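Local coordinates for adapter protein mecA 1 (Bacillus subtilis, PDB 3JTP) that serves as an adaptor that recruits the competence factor ComK and unfolded or aggregated proteins to the ClpC protease, here represented by its ClpC-interacting C-terminal domain, at residues A[61-65]-A[66-70]. The protein carries 3 engineered substitutions. Residues are numbered along the deposited sequence; the frame is centred on the assembly and turned at random.
Sequences IMLEY and ANESS. Engineered in segment 61-65: Met62 (natural residue Leu). Engineered in segment 66-70: Asn67 (natural residue Thr).
Leu63 lays its isobutyl end alongside the chain that leaves the helix, its CD2 lying 3.8 Å from Ala66 O and 4.0 Å from Glu68 N. The contact lies where helix 54-65 gives way to strand 67-68, the outermost on its side of the antiparallel sheet within this chain, in the C-terminal domain that interacts with ClpC. With CG anti to the carbonyl carbon and beside the backbone N (chi1 -68°), the isobutyl end is carried toward Ala66 O and Glu68, and CD1 meets Glu68 OE1 at 3.9 Å. That contact is van der Waals only; the carboxylate suits an exposed position, and the Glu68 side chain also touches Phe9. Ala66, buried against Phe13, takes an extended backbone conformation that leads toward strand 67-68, and its small methyl fits this tight bend. Its N makes a weak bond to Met62 O (3.0 Å, 122° at the hydrogen), the same carbonyl that accepts from Tyr65 N. Met62, an engineered residue, sends its flexible thioether away from the turn, into the apolar layer of Leu11, Leu43 and Val45. A water bridges Leu63 O and OD1 of the engineered Asn67, 3.1 Å from each. A CA-H...O contact brings Leu63 CA to 3.5 Å from Ala66 O.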
ATOM      1  N   ILE A  61      10.600  -4.593   1.361  1.00 53.28           N
ATOM      2  CA  ILE A  61      10.144  -4.327   2.722  1.00 53.10           C
ATOM      3  C   ILE A  61       8.629  -4.315   2.784  1.00 52.66           C
ATOM      4  O   ILE A  61       8.036  -4.834   3.733  1.00 52.09           O
ATOM      5  CB  ILE A  61      10.697  -3.020   3.291  1.00 56.74           C
ATOM      6  CG1 ILE A  61      12.178  -3.192   3.632  1.00 58.06           C
ATOM      7  CG2 ILE A  61       9.924  -2.612   4.544  1.00 53.88           C
ATOM      8  CD1 ILE A  61      12.920  -1.882   3.725  1.00 57.64           C
ATOM      9  N   MET A  62       7.997  -3.739   1.764  1.00 53.29           N
ATOM     10  CA  MET A  62       6.547  -3.742   1.715  1.00 49.24           C
ATOM     11  C   MET A  62       6.065  -5.177   1.822  1.00 49.10           C
ATOM     12  O   MET A  62       5.071  -5.448   2.486  1.00 50.22           O
ATOM     13  CB  MET A  62       6.024  -3.074   0.436  1.00 50.56           C
ATOM     14  CG  MET A  62       6.003  -1.546   0.474  1.00 49.68           C
ATOM     15  SD  MET A  62       5.463  -0.855  -1.104  1.00 34.50           S
ATOM     16  CE  MET A  62       4.821   0.706  -0.646  1.00 42.58           C
ATOM     17  N   LEU A  63       6.789  -6.100   1.193  1.00 51.03           N
ATOM     18  CA  LEU A  63       6.371  -7.500   1.156  1.00 47.28           C
ATOM     19  C   LEU A  63       6.673  -8.276   2.425  1.00 50.10           C
ATOM     20  O   LEU A  63       6.509  -9.500   2.455  1.00 48.90           O
ATOM     21  CB  LEU A  63       7.010  -8.237  -0.020  1.00 49.07           C
ATOM     22  CG  LEU A  63       6.572  -7.849  -1.424  1.00 49.88           C
ATOM     23  CD1 LEU A  63       7.270  -8.751  -2.429  1.00 46.36           C
ATOM     24  CD2 LEU A  63       5.059  -7.942  -1.557  1.00 47.94           C
ATOM     25  N   GLU A  64       7.143  -7.600   3.466  1.00 49.65           N
ATOM     26  CA  GLU A  64       7.223  -8.270   4.762  1.00 49.92           C
ATOM     27  C   GLU A  64       5.905  -8.124   5.492  1.00 46.56           C
ATOM     28  O   GLU A  64       5.549  -8.956   6.329  1.00 43.52           O
ATOM     29  CB  GLU A  64       8.360  -7.707   5.602  1.00 53.91           C
ATOM     30  CG  GLU A  64       9.691  -8.005   4.994  1.00 53.33           C
ATOM     31  CD  GLU A  64      10.768  -8.167   6.010  1.00 51.20           C
ATOM     32  OE1 GLU A  64      11.869  -8.516   5.568  1.00 54.69           O
ATOM     33  OE2 GLU A  64      10.526  -7.960   7.226  1.00 48.66           O
ATOM     34  N   TYR A  65       5.187  -7.053   5.156  1.00 46.79           N
ATOM     35  CA  TYR A  65       3.903  -6.761   5.761  1.00 43.37           C
ATOM     36  C   TYR A  65       2.733  -7.122   4.862  1.00 42.84           C
ATOM     37  O   TYR A  65       1.595  -7.174   5.318  1.00 41.85           O
ATOM     38  CB  TYR A  65       3.859  -5.299   6.167  1.00 42.68           C
ATOM     39  CG  TYR A  65       4.889  -5.050   7.220  1.00 43.63           C
ATOM     40  CD1 TYR A  65       4.703  -5.524   8.517  1.00 42.12           C
ATOM     41  CD2 TYR A  65       6.071  -4.422   6.913  1.00 44.31           C
ATOM     42  CE1 TYR A  65       5.646  -5.349   9.486  1.00 38.60           C
ATOM     43  CE2 TYR A  65       7.036  -4.240   7.885  1.00 50.87           C
ATOM     44  CZ  TYR A  65       6.808  -4.711   9.169  1.00 41.55           C
ATOM     45  OH  TYR A  65       7.745  -4.528  10.125  1.00 43.58           O
ATOM     46  N   ALA A  66       3.013  -7.406   3.596  1.00 46.35           N
ATOM     47  CA  ALA A  66       1.946  -7.708   2.637  1.00 42.67           C
ATOM     48  C   ALA A  66       2.301  -8.779   1.598  1.00 44.94           C
ATOM     49  O   ALA A  66       3.427  -9.277   1.552  1.00 43.49           O
ATOM     50  CB  ALA A  66       1.513  -6.432   1.942  1.00 38.90           C
ATOM     51  N   ASN A  67       1.325  -9.110   0.751  1.00 42.80           N
ATOM     52  CA  ASN A  67       1.519 -10.058  -0.337  1.00 42.00           C
ATOM     53  C   ASN A  67       1.058  -9.434  -1.654  1.00 45.36           C
ATOM     54  O   ASN A  67       0.116  -8.648  -1.667  1.00 41.94           O
ATOM     55  CB  ASN A  67       0.707 -11.327  -0.055  1.00 46.11           C
ATOM     56  CG  ASN A  67       1.333 -12.192   1.043  1.00 51.36           C
ATOM     57  OD1 ASN A  67       2.374 -12.818   0.835  1.00 53.77           O
ATOM     58  ND2 ASN A  67       0.700 -12.225   2.211  1.00 50.63           N
ATOM     59  N   GLU A  68       1.706  -9.776  -2.761  1.00 47.11           N
ATOM     60  CA  GLU A  68       1.251  -9.283  -4.053  1.00 48.66           C
ATOM     61  C   GLU A  68      -0.125  -9.860  -4.373  1.00 45.80           C
ATOM     62  O   GLU A  68      -0.355 -11.049  -4.189  1.00 44.88           O
ATOM     63  CB  GLU A  68       2.263  -9.622  -5.144  1.00 53.47           C
ATOM     64  CG  GLU A  68       3.288  -8.515  -5.382  1.00 55.93           C
ATOM     65  CD  GLU A  68       4.529  -9.009  -6.101  1.00 64.38           C
ATOM     66  OE1 GLU A  68       5.226  -9.897  -5.547  1.00 67.20           O
ATOM     67  OE2 GLU A  68       4.804  -8.509  -7.215  1.00 61.03           O
ATOM     68  N   SER A  69      -1.055  -9.014  -4.803  1.00 42.25           N
ATOM     69  CA  SER A  69      -2.389  -9.503  -5.136  1.00 47.25           C
ATOM     70  C   SER A  69      -2.692  -9.365  -6.625  1.00 47.27           C
ATOM     71  O   SER A  69      -2.163  -8.476  -7.301  1.00 46.07           O
ATOM     72  CB  SER A  69      -3.464  -8.770  -4.325  1.00 45.45           C
ATOM     73  OG  SER A  69      -4.769  -9.238  -4.649  1.00 44.25           O
ATOM     74  N   SER A  70      -3.559 -10.239  -7.127  1.00 45.31           N
ATOM     75  CA  SER A  70      -4.054 -10.120  -8.487  1.00 45.64           C
ATOM     76  C   SER A  70      -5.396  -9.412  -8.477  1.00 51.07           C
ATOM     77  O   SER A  70      -5.972  -9.145  -9.536  1.00 49.15           O
ATOM     78  CB  SER A  70      -4.210 -11.487  -9.149  1.00 47.38           C
ATOM     79  OG  SER A  70      -3.045 -12.271  -9.006  1.00 52.40           O
TER
HETATM   80  O   HOH W   1       5.372 -11.886   0.877  1.00 49.09           O